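Side-chain contacts in interferon-inducible protein AIM2 (Mus musculus, PDB 4JBM), which senses double-stranded DNA in the cytosol through its HIN domain, the part described here, and triggers assembly of the AIM2 inflammasome: residues P3-V8 with S82-P87; T7-I12 with K92-T97; D49-I52 with T56-I59. All coordinates share one frame; numbering follows the deposited sequence.

Contact 1: P3-V8 with S82-P87; sequences PLVVTV and SNHEVP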
loop_
_atom_site.group_PDB
_atom_site.type_symbol
_atom_site.label_atom_id
_atom_site.label_comp_id
_atom_site.label_asym_id
_atom_site.label_seq_id
_atom_site.Cartn_x
_atom_site.Cartn_y
_atom_site.Cartn_z
ATOM N N PRO A 3 -8.120 -20.229 10.234
ATOM C CA PRO A 3 -7.513 -19.109 10.960
ATOM C C PRO A 3 -6.000 -19.033 10.799
ATOM O O PRO A 3 -5.319 -20.052 10.700
ATOM C CB PRO A 3 -7.864 -19.416 12.415
ATOM C CG PRO A 3 -9.147 -20.165 12.336
ATOM C CD PRO A 3 -9.053 -20.995 11.084
ATOM N N LEU A 4 -5.496 -17.807 10.753
ATOM C CA LEU A 4 -4.088 -17.551 10.499
ATOM C C LEU A 4 -3.533 -16.632 11.580
ATOM O O LEU A 4 -4.062 -15.544 11.812
ATOM C CB LEU A 4 -3.900 -16.936 9.105
ATOM C CG LEU A 4 -2.492 -16.921 8.503
ATOM C CD1 LEU A 4 -1.933 -18.329 8.413
ATOM C CD2 LEU A 4 -2.501 -16.283 7.124
ATOM N N VAL A 5 -2.469 -17.072 12.239
ATOM C CA VAL A 5 -1.780 -16.242 13.214
ATOM C C VAL A 5 -0.734 -15.409 12.494
ATOM O O VAL A 5 0.104 -15.948 11.777
ATOM C CB VAL A 5 -1.082 -17.087 14.284
ATOM C CG1 VAL A 5 -0.360 -16.184 15.274
ATOM C CG2 VAL A 5 -2.085 -17.964 15.001
ATOM N N VAL A 6 -0.829 -14.091 12.638
ATOM C CA VAL A 6 0.113 -13.177 12.011
ATOM C C VAL A 6 0.630 -12.163 13.031
ATOM O O VAL A 6 0.015 -11.925 14.073
ATOM C CB VAL A 6 -0.521 -12.417 10.822
ATOM C CG1 VAL A 6 -0.892 -13.377 9.701
ATOM C CG2 VAL A 6 -1.737 -11.665 11.280
ATOM N N THR A 7 1.789 -11.600 12.731
ATOM C CA THR A 7 2.385 -10.539 13.520
ATOM C C THR A 7 2.179 -9.235 12.751
ATOM O O THR A 7 2.499 -9.163 11.565
ATOM C CB THR A 7 3.893 -10.797 13.701
ATOM O OG1 THR A 7 4.091 -12.084 14.301
ATOM C CG2 THR A 7 4.532 -9.720 14.567
ATOM N N VAL A 8 1.653 -8.207 13.409
ATOM C CA VAL A 8 1.426 -6.938 12.717
ATOM C C VAL A 8 2.716 -6.124 12.633
ATOM O O VAL A 8 3.390 -5.898 13.637
ATOM C CB VAL A 8 0.302 -6.101 13.366
ATOM C CG1 VAL A 8 0.079 -4.815 12.578
ATOM C CG2 VAL A 8 -0.977 -6.902 13.426
ATOM N N SER A 82 1.564 -15.428 21.213
ATOM C CA SER A 82 2.230 -16.405 20.358
ATOM C C SER A 82 3.744 -16.365 20.550
ATOM O O SER A 82 4.291 -15.332 20.930
ATOM C CB SER A 82 1.882 -16.115 18.892
ATOM O OG SER A 82 2.560 -16.978 17.995
ATOM N N ASN A 83 4.415 -17.480 20.266
ATOM C CA ASN A 83 5.874 -17.514 20.275
ATOM C C ASN A 83 6.455 -17.217 18.899
ATOM O O ASN A 83 7.662 -17.325 18.697
ATOM C CB ASN A 83 6.403 -18.870 20.757
ATOM C CG ASN A 83 5.811 -20.045 19.992
ATOM O OD1 ASN A 83 5.473 -19.936 18.817
ATOM N ND2 ASN A 83 5.709 -21.189 20.660
ATOM N N HIS A 84 5.601 -16.861 17.945
ATOM C CA HIS A 84 6.087 -16.575 16.602
ATOM C C HIS A 84 6.974 -15.348 16.574
ATOM O O HIS A 84 6.725 -14.356 17.260
ATOM C CB HIS A 84 4.929 -16.366 15.623
ATOM C CG HIS A 84 4.191 -17.612 15.271
ATOM N ND1 HIS A 84 4.432 -18.832 15.874
ATOM C CD2 HIS A 84 3.233 -17.849 14.344
ATOM C CE1 HIS A 84 3.652 -19.748 15.352
ATOM N NE2 HIS A 84 2.907 -19.175 14.411
ATOM N N GLU A 85 8.019 -15.448 15.763
ATOM C CA GLU A 85 8.931 -14.353 15.523
ATOM C C GLU A 85 9.147 -14.217 14.029
ATOM O O GLU A 85 9.375 -15.211 13.339
ATOM C CB GLU A 85 10.273 -14.614 16.216
ATOM C CG GLU A 85 10.211 -14.659 17.736
ATOM C CD GLU A 85 11.510 -15.147 18.363
ATOM O OE1 GLU A 85 11.850 -16.337 18.193
ATOM O OE2 GLU A 85 12.197 -14.336 19.020
ATOM N N VAL A 86 9.064 -12.989 13.534
ATOM C CA VAL A 86 9.265 -12.732 12.122
ATOM C C VAL A 86 10.754 -12.548 11.884
ATOM O O VAL A 86 11.381 -11.716 12.542
ATOM C CB VAL A 86 8.506 -11.464 11.666
ATOM C CG1 VAL A 86 8.614 -11.282 10.165
ATOM C CG2 VAL A 86 7.050 -11.534 12.094
ATOM N N PRO A 87 11.328 -13.331 10.952
ATOM C CA PRO A 87 12.729 -13.150 10.547
ATOM C C PRO A 87 13.005 -11.708 10.119
ATOM O O PRO A 87 12.109 -11.044 9.596
ATOM C CB PRO A 87 12.873 -14.087 9.344
ATOM C CG PRO A 87 11.851 -15.166 9.577
ATOM C CD PRO A 87 10.701 -14.499 10.301
#
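Thr7 and Val86 make the close end of this contact: Val86 CG2 lies 3.6 Å from Thr7 CB and 3.7 Å from Thr7 OG1, the two short side chains running antiparallel alongside each other. Val86 CG1 is opposite the backbone N (chi1 -174°), which places CG2 beside that N, and CG2 is the branch that meets the threonine. Toward the other end the packing is looser. Val5 CG1 is 4.1 Å from His84 CD2 and equally 4.1 Å from Ser82 OG, near van der Waals distance, and the valine side chain crosses that of His84 at about a right angle. No hydrogen bond joins the two segments; the loop orders itself instead. Ser82 OG accepts from the backbone N of His84 at 3.0 Å, an ST turn with an N-H...O angle of 161°, and the same hydroxyl lies 3.1 Å above the imidazole plane of His84, off-centre over the ring. A weak bond also runs from His84 ND1 to Asn83 OD1. None of the touching residues is fully buried, so this is a surface contact. Val5 and Thr7 alternate with Val6 and Val8, which direct their side chains away from the loop, as in any beta strand; here the outer side of strand 4-16 of an OB-fold sheet is met by the loop leading into helix 88-95.

Contact 2: T7-I12 with K92-T97; sequences TVLKAI and KRARET. With nucleotides of chain D; nucleotides of chain C.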
loop_
_atom_site.group_PDB
_atom_site.type_symbol
_atom_site.label_atom_id
_atom_site.label_comp_id
_atom_site.label_asym_id
_atom_site.label_seq_id
_atom_site.Cartn_x
_atom_site.Cartn_y
_atom_site.Cartn_z
ATOM N N THR A 7 1.789 -11.600 12.731
ATOM C CA THR A 7 2.385 -10.539 13.520
ATOM C C THR A 7 2.179 -9.235 12.751
ATOM O O THR A 7 2.499 -9.163 11.565
ATOM C CB THR A 7 3.893 -10.797 13.701
ATOM O OG1 THR A 7 4.091 -12.084 14.301
ATOM C CG2 THR A 7 4.532 -9.720 14.567
ATOM N N VAL A 8 1.653 -8.207 13.409
ATOM C CA VAL A 8 1.426 -6.938 12.717
ATOM C C VAL A 8 2.716 -6.124 12.633
ATOM O O VAL A 8 3.390 -5.898 13.637
ATOM C CB VAL A 8 0.302 -6.101 13.366
ATOM C CG1 VAL A 8 0.079 -4.815 12.578
ATOM C CG2 VAL A 8 -0.977 -6.902 13.426
ATOM N N LEU A 9 3.043 -5.695 11.418
ATOM C CA LEU A 9 4.278 -4.978 11.109
ATOM C C LEU A 9 4.058 -3.482 10.903
ATOM O O LEU A 9 4.902 -2.671 11.282
ATOM C CB LEU A 9 4.914 -5.558 9.842
ATOM C CG LEU A 9 5.953 -6.679 9.955
ATOM C CD1 LEU A 9 5.612 -7.654 11.044
ATOM C CD2 LEU A 9 6.057 -7.396 8.626
ATOM N N LYS A 10 2.933 -3.126 10.284
ATOM C CA LYS A 10 2.594 -1.725 10.012
ATOM C C LYS A 10 1.079 -1.582 9.903
ATOM O O LYS A 10 0.401 -2.511 9.463
ATOM C CB LYS A 10 3.261 -1.271 8.712
ATOM C CG LYS A 10 3.118 0.208 8.362
ATOM C CD LYS A 10 3.592 0.486 6.926
ATOM C CE LYS A 10 3.611 1.974 6.610
ATOM N NZ LYS A 10 2.241 2.512 6.458
ATOM N N ALA A 11 0.551 -0.431 10.310
ATOM C CA ALA A 11 -0.877 -0.133 10.164
ATOM C C ALA A 11 -1.114 1.373 10.223
ATOM O O ALA A 11 -0.692 2.032 11.176
ATOM C CB ALA A 11 -1.694 -0.847 11.243
ATOM N N ILE A 12 -1.768 1.915 9.198
ATOM C CA ILE A 12 -2.118 3.332 9.192
ATOM C C ILE A 12 -3.451 3.572 9.904
ATOM O O ILE A 12 -4.287 2.670 9.987
ATOM C CB ILE A 12 -2.203 3.897 7.763
ATOM C CG1 ILE A 12 -3.426 3.341 7.032
ATOM C CG2 ILE A 12 -0.916 3.607 7.003
ATOM C CD1 ILE A 12 -3.549 3.816 5.589
ATOM N N LYS A 92 12.068 -6.599 6.709
ATOM C CA LYS A 92 12.743 -5.688 5.793
ATOM C C LYS A 92 12.077 -5.687 4.417
ATOM O O LYS A 92 11.897 -4.629 3.818
ATOM C CB LYS A 92 14.238 -6.028 5.656
ATOM C CG LYS A 92 15.176 -5.244 6.548
ATOM C CD LYS A 92 16.626 -5.668 6.311
ATOM C CE LYS A 92 17.299 -4.992 5.113
ATOM N NZ LYS A 92 17.569 -3.525 5.341
ATOM N N ARG A 93 11.720 -6.860 3.900
ATOM C CA ARG A 93 11.090 -6.884 2.575
ATOM C C ARG A 93 9.657 -6.364 2.624
ATOM O O ARG A 93 9.203 -5.704 1.693
ATOM C CB ARG A 93 11.170 -8.277 1.934
ATOM C CG ARG A 93 12.499 -8.465 1.175
ATOM C CD ARG A 93 12.663 -9.784 0.422
ATOM N NE ARG A 93 12.719 -10.958 1.284
ATOM C CZ ARG A 93 11.690 -11.767 1.509
ATOM N NH1 ARG A 93 10.530 -11.549 0.908
ATOM N NH2 ARG A 93 11.831 -12.814 2.311
ATOM N N ALA A 94 8.974 -6.628 3.736
ATOM C CA ALA A 94 7.594 -6.204 3.914
ATOM C C ALA A 94 7.502 -4.703 3.871
ATOM O O ALA A 94 6.505 -4.136 3.392
ATOM C CB ALA A 94 7.050 -6.706 5.230
ATOM N N ARG A 95 8.542 -4.063 4.397
ATOM C CA ARG A 95 8.553 -2.612 4.510
ATOM C C ARG A 95 9.197 -1.886 3.338
ATOM O O ARG A 95 9.024 -0.676 3.190
ATOM C CB ARG A 95 9.250 -2.191 5.811
ATOM C CG ARG A 95 8.565 -2.670 7.093
ATOM C CD ARG A 95 7.218 -1.987 7.299
ATOM N NE ARG A 95 7.330 -0.541 7.530
ATOM C CZ ARG A 95 7.526 0.020 8.724
ATOM N NH1 ARG A 95 7.647 -0.735 9.810
ATOM N NH2 ARG A 95 7.601 1.338 8.840
ATOM N N GLU A 96 9.934 -2.602 2.493
ATOM C CA GLU A 96 10.713 -1.894 1.482
ATOM C C GLU A 96 9.893 -1.591 0.221
ATOM O O GLU A 96 8.913 -2.273 -0.090
ATOM C CB GLU A 96 12.007 -2.651 1.157
ATOM C CG GLU A 96 11.834 -3.900 0.311
ATOM C CD GLU A 96 13.137 -4.658 0.161
ATOM O OE1 GLU A 96 14.121 -4.275 0.830
ATOM O OE2 GLU A 96 13.179 -5.641 -0.611
ATOM N N THR A 97 10.271 -0.509 -0.448
ATOM C CA THR A 97 9.652 -0.076 -1.691
ATOM C C THR A 97 10.209 -0.895 -2.853
ATOM O O THR A 97 11.413 -0.870 -3.109
ATOM C CB THR A 97 9.951 1.400 -1.954
ATOM O OG1 THR A 97 9.401 2.199 -0.891
ATOM C CG2 THR A 97 9.374 1.832 -3.309
ATOM P P DG D 2 12.471 2.389 0.936
ATOM O OP1 DG D 2 11.633 3.330 0.157
ATOM O OP2 DG D 2 12.477 0.932 0.638
ATOM O "O5'" DG D 2 13.979 2.891 0.803
ATOM C "C5'" DG D 2 14.276 4.239 1.108
ATOM C "C4'" DG D 2 15.713 4.541 0.740
ATOM O "O4'" DG D 2 16.584 3.961 1.734
ATOM C "C3'" DG D 2 16.183 4.001 -0.600
ATOM O "O3'" DG D 2 17.032 4.995 -1.160
ATOM C "C2'" DG D 2 16.887 2.688 -0.254
ATOM C "C1'" DG D 2 17.443 3.008 1.131
ATOM N N9 DG D 2 17.534 1.892 2.075
ATOM C C8 DG D 2 16.566 0.989 2.438
ATOM N N7 DG D 2 16.968 0.117 3.326
ATOM C C5 DG D 2 18.302 0.474 3.574
ATOM C C6 DG D 2 19.280 -0.107 4.437
ATOM O O6 DG D 2 19.146 -1.077 5.186
ATOM N N1 DG D 2 20.509 0.554 4.391
ATOM C C2 DG D 2 20.749 1.622 3.569
ATOM N N2 DG D 2 21.985 2.098 3.662
ATOM N N3 DG D 2 19.859 2.186 2.753
ATOM C C4 DG D 2 18.658 1.556 2.804
ATOM P P DG C 8 15.483 -14.152 2.380
ATOM O OP1 DG C 8 15.051 -15.338 3.161
ATOM O OP2 DG C 8 14.615 -12.953 2.274
ATOM O "O5'" DG C 8 16.910 -13.675 2.919
ATOM C "C5'" DG C 8 17.983 -14.639 2.885
ATOM C "C4'" DG C 8 19.255 -13.951 3.324
ATOM O "O4'" DG C 8 19.788 -13.101 2.282
ATOM C "C3'" DG C 8 19.055 -13.080 4.561
ATOM O "O3'" DG C 8 20.038 -13.401 5.514
ATOM C "C2'" DG C 8 19.179 -11.648 4.054
ATOM C "C1'" DG C 8 20.073 -11.831 2.834
ATOM N N9 DG C 8 19.816 -10.836 1.807
ATOM C C8 DG C 8 18.604 -10.435 1.295
ATOM N N7 DG C 8 18.691 -9.500 0.385
ATOM C C5 DG C 8 20.052 -9.253 0.295
ATOM C C6 DG C 8 20.742 -8.343 -0.526
ATOM O O6 DG C 8 20.282 -7.559 -1.381
ATOM N N1 DG C 8 22.111 -8.423 -0.291
ATOM C C2 DG C 8 22.719 -9.277 0.603
ATOM N N2 DG C 8 24.054 -9.202 0.664
ATOM N N3 DG C 8 22.075 -10.134 1.385
ATOM C C4 DG C 8 20.752 -10.067 1.169
ATOM O "O5'" DG D 1 10.548 1.955 6.916
ATOM C "C5'" DG D 1 10.810 1.274 5.696
ATOM C "C4'" DG D 1 11.536 2.186 4.733
ATOM O "O4'" DG D 1 12.805 2.585 5.309
ATOM C "C3'" DG D 1 11.890 1.590 3.385
ATOM O "O3'" DG D 1 12.112 2.651 2.485
ATOM C "C2'" DG D 1 13.189 0.874 3.729
ATOM C "C1'" DG D 1 13.864 1.905 4.634
ATOM N N9 DG D 1 14.781 1.312 5.623
ATOM C C8 DG D 1 14.572 0.217 6.427
ATOM N N7 DG D 1 15.579 -0.075 7.216
ATOM C C5 DG D 1 16.534 0.875 6.900
ATOM C C6 DG D 1 17.840 1.074 7.409
ATOM O O6 DG D 1 18.408 0.425 8.279
ATOM N N1 DG D 1 18.502 2.150 6.819
ATOM C C2 DG D 1 17.924 2.943 5.857
ATOM N N2 DG D 1 18.677 3.943 5.392
ATOM N N3 DG D 1 16.699 2.766 5.373
ATOM C C4 DG D 1 16.057 1.729 5.931
HETATM O O HOH W 1 8.341 -2.740 11.055
#
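Leu9 CD2 packs on Ala94 CB at 3.6 Å, the apolar touch between strand and helix, while beside it Arg95 reaches back across Lys10. From Arg95 CB, 3.8 Å from C5' of DG1 of chain D, the chain bends at chi2 and chi3 (-68° and -65°), folding the guanidinium back toward the strand. Arg95 NE then comes 3.9 Å from Lys10 CD, the two side chains crossing at about a right angle, and Lys10 CB lies over one guanidinium face, off its centre. At the tip, Arg95 NH1 stands 3.7 Å from Leu9 O, and Arg95 NH2 lies near O5' of DG1 of chain D, 3.6 Å away, too far for a hydrogen bond. Arg93 and Thr97 do bond to DNA phosphates: Arg93 NE and NH2 both donate to OP2 of DG8 of chain C, and Thr97 N donates to OP2 of DG2 of chain D at 2.8 Å in an almost straight bond (176°). A classic beta bulge sets Leu9 and Lys10 of strand 4-16 opposite the single residue Thr30. The end of helix 88-95 thus rests on strand 4-16 where that strand bulges against strand 25-32, with Ala94 also touching Thr30 of strand 25-32 and Phe37 of strand 37-42.

Contact 3: D49-I52 with T56-I59; sequences DKFI and TIKI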
loop_
_atom_site.group_PDB
_atom_site.type_symbol
_atom_site.label_atom_id
_atom_site.label_comp_id
_atom_site.label_asym_id
_atom_site.label_seq_id
_atom_site.Cartn_x
_atom_site.Cartn_y
_atom_site.Cartn_z
ATOM N N ASP A 49 -7.911 -1.207 16.727
ATOM C CA ASP A 49 -7.347 -1.350 18.071
ATOM C C ASP A 49 -6.562 -2.653 18.265
ATOM O O ASP A 49 -5.837 -2.816 19.250
ATOM C CB ASP A 49 -8.456 -1.249 19.131
ATOM C CG ASP A 49 -9.558 -2.289 18.941
ATOM O OD1 ASP A 49 -9.843 -2.655 17.780
ATOM O OD2 ASP A 49 -10.136 -2.745 19.953
ATOM N N LYS A 50 -6.714 -3.572 17.317
ATOM C CA LYS A 50 -6.073 -4.876 17.390
ATOM C C LYS A 50 -4.864 -4.921 16.460
ATOM O O LYS A 50 -4.014 -5.803 16.569
ATOM C CB LYS A 50 -7.085 -5.965 17.019
ATOM C CG LYS A 50 -8.312 -5.993 17.935
ATOM C CD LYS A 50 -9.392 -6.936 17.418
ATOM C CE LYS A 50 -10.486 -7.133 18.448
ATOM N NZ LYS A 50 -10.025 -7.985 19.570
ATOM N N PHE A 51 -4.814 -3.963 15.540
ATOM C CA PHE A 51 -3.740 -3.865 14.561
ATOM C C PHE A 51 -2.664 -2.846 14.963
ATOM O O PHE A 51 -2.580 -1.746 14.407
ATOM C CB PHE A 51 -4.329 -3.486 13.203
ATOM C CG PHE A 51 -4.886 -4.649 12.427
ATOM C CD1 PHE A 51 -6.176 -5.119 12.670
ATOM C CD2 PHE A 51 -4.127 -5.264 11.443
ATOM C CE1 PHE A 51 -6.693 -6.187 11.939
ATOM C CE2 PHE A 51 -4.636 -6.331 10.707
ATOM C CZ PHE A 51 -5.917 -6.795 10.959
ATOM N N ILE A 52 -1.834 -3.228 15.924
ATOM C CA ILE A 52 -0.715 -2.396 16.331
ATOM C C ILE A 52 0.582 -3.181 16.148
ATOM O O ILE A 52 0.629 -4.372 16.458
ATOM C CB ILE A 52 -0.916 -1.898 17.790
ATOM C CG1 ILE A 52 -1.965 -0.784 17.815
ATOM C CG2 ILE A 52 0.380 -1.394 18.403
ATOM C CD1 ILE A 52 -3.277 -1.183 18.443
ATOM N N THR A 56 0.490 -9.835 18.192
ATOM C CA THR A 56 0.176 -11.052 17.457
ATOM C C THR A 56 -1.326 -11.254 17.437
ATOM O O THR A 56 -1.976 -11.216 18.478
ATOM C CB THR A 56 0.867 -12.297 18.055
ATOM O OG1 THR A 56 0.528 -12.423 19.441
ATOM C CG2 THR A 56 2.373 -12.190 17.910
ATOM N N ILE A 57 -1.875 -11.463 16.246
ATOM C CA ILE A 57 -3.316 -11.603 16.099
ATOM C C ILE A 57 -3.689 -12.848 15.308
ATOM O O ILE A 57 -2.932 -13.303 14.452
ATOM C CB ILE A 57 -3.944 -10.366 15.411
ATOM C CG1 ILE A 57 -3.312 -10.142 14.041
ATOM C CG2 ILE A 57 -3.786 -9.123 16.274
ATOM C CD1 ILE A 57 -3.979 -9.039 13.222
ATOM N N LYS A 58 -4.873 -13.382 15.606
ATOM C CA LYS A 58 -5.420 -14.524 14.891
ATOM C C LYS A 58 -6.633 -14.046 14.091
ATOM O O LYS A 58 -7.555 -13.413 14.630
ATOM C CB LYS A 58 -5.813 -15.632 15.874
ATOM C CG LYS A 58 -6.069 -16.994 15.230
ATOM C CD LYS A 58 -6.256 -18.093 16.280
ATOM C CE LYS A 58 -6.342 -19.465 15.632
ATOM N NZ LYS A 58 -5.084 -19.789 14.905
ATOM N N ILE A 59 -6.619 -14.336 12.796
ATOM C CA ILE A 59 -7.634 -13.823 11.892
ATOM C C ILE A 59 -8.369 -14.983 11.240
ATOM O O ILE A 59 -7.754 -15.858 10.636
ATOM C CB ILE A 59 -7.006 -12.921 10.799
ATOM C CG1 ILE A 59 -6.040 -11.910 11.428
ATOM C CG2 ILE A 59 -8.095 -12.235 9.971
ATOM C CD1 ILE A 59 -5.379 -10.957 10.443
#
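In the hydrophobic interior of the first OB fold of the HIN domain, the loop before strand 56-60 turns back and lays Phe51 against the strand's inward residues. Ile57 CD1 sits over one face of the Phe51 ring in a CH-pi contact, 3.9 Å from the ring centroid and 20° off its normal. It is displaced toward the rim, so that Phe51 CZ at 3.7 Å and Phe51 CE2 at 3.8 Å are its nearest ring atoms. Two torsions bring the groups together. Phe51 CG points anti to its carbonyl carbon (chi1 -82°), carrying the ring toward the strand, and Ile57 holds CG1 between backbone N and carbonyl carbon (chi1 58°), from where the extended chain delivers CD1 to the ring. The other branch, Ile57 CG2, meets the loop backbone at Lys50 O, 3.3 Å away. Farther along the strand, Ile59 CD1 reaches Phe51 CZ at 4.2 Å. The Lys50 side chain leads away to a weak hydrogen bond from NZ to Val77 O. No hydrogen bond links the two segments, and apolar contact carries the pairing. Ile57 also packs on Val6 and Val8 of strand 4-16, while Ile59 reaches Met69 and Val71 of strand 69-71; the Phe51 ring packs on Ala29 and Val31 of strand 25-32 as well as on strand 56-60, the two strands that flank strand 4-16 in the sheet.

Overall arrangement
From the N terminus, strand 4-16 supplies the first partner of both contact 1 and contact 2, which share Thr7 and Val8. Contact 1 closes the long loop from this strand to the segment just before helix 88-95, and contact 2 a slightly longer one to the helix end, so the two loops overlap in a staggered way; where they adjoin, Val86 CG2 and Leu9 CD1 are 4.3 Å apart. Contact 3, a short local closure of loop 49-52 onto strand 56-60, nests inside both. Strand 56-60 pairs antiparallel with strand 4-16, Val6 and Leu4 joining Ile57 and Ile59 by backbone hydrogen bonds. Together the three contacts tie loops and helix to one sheet.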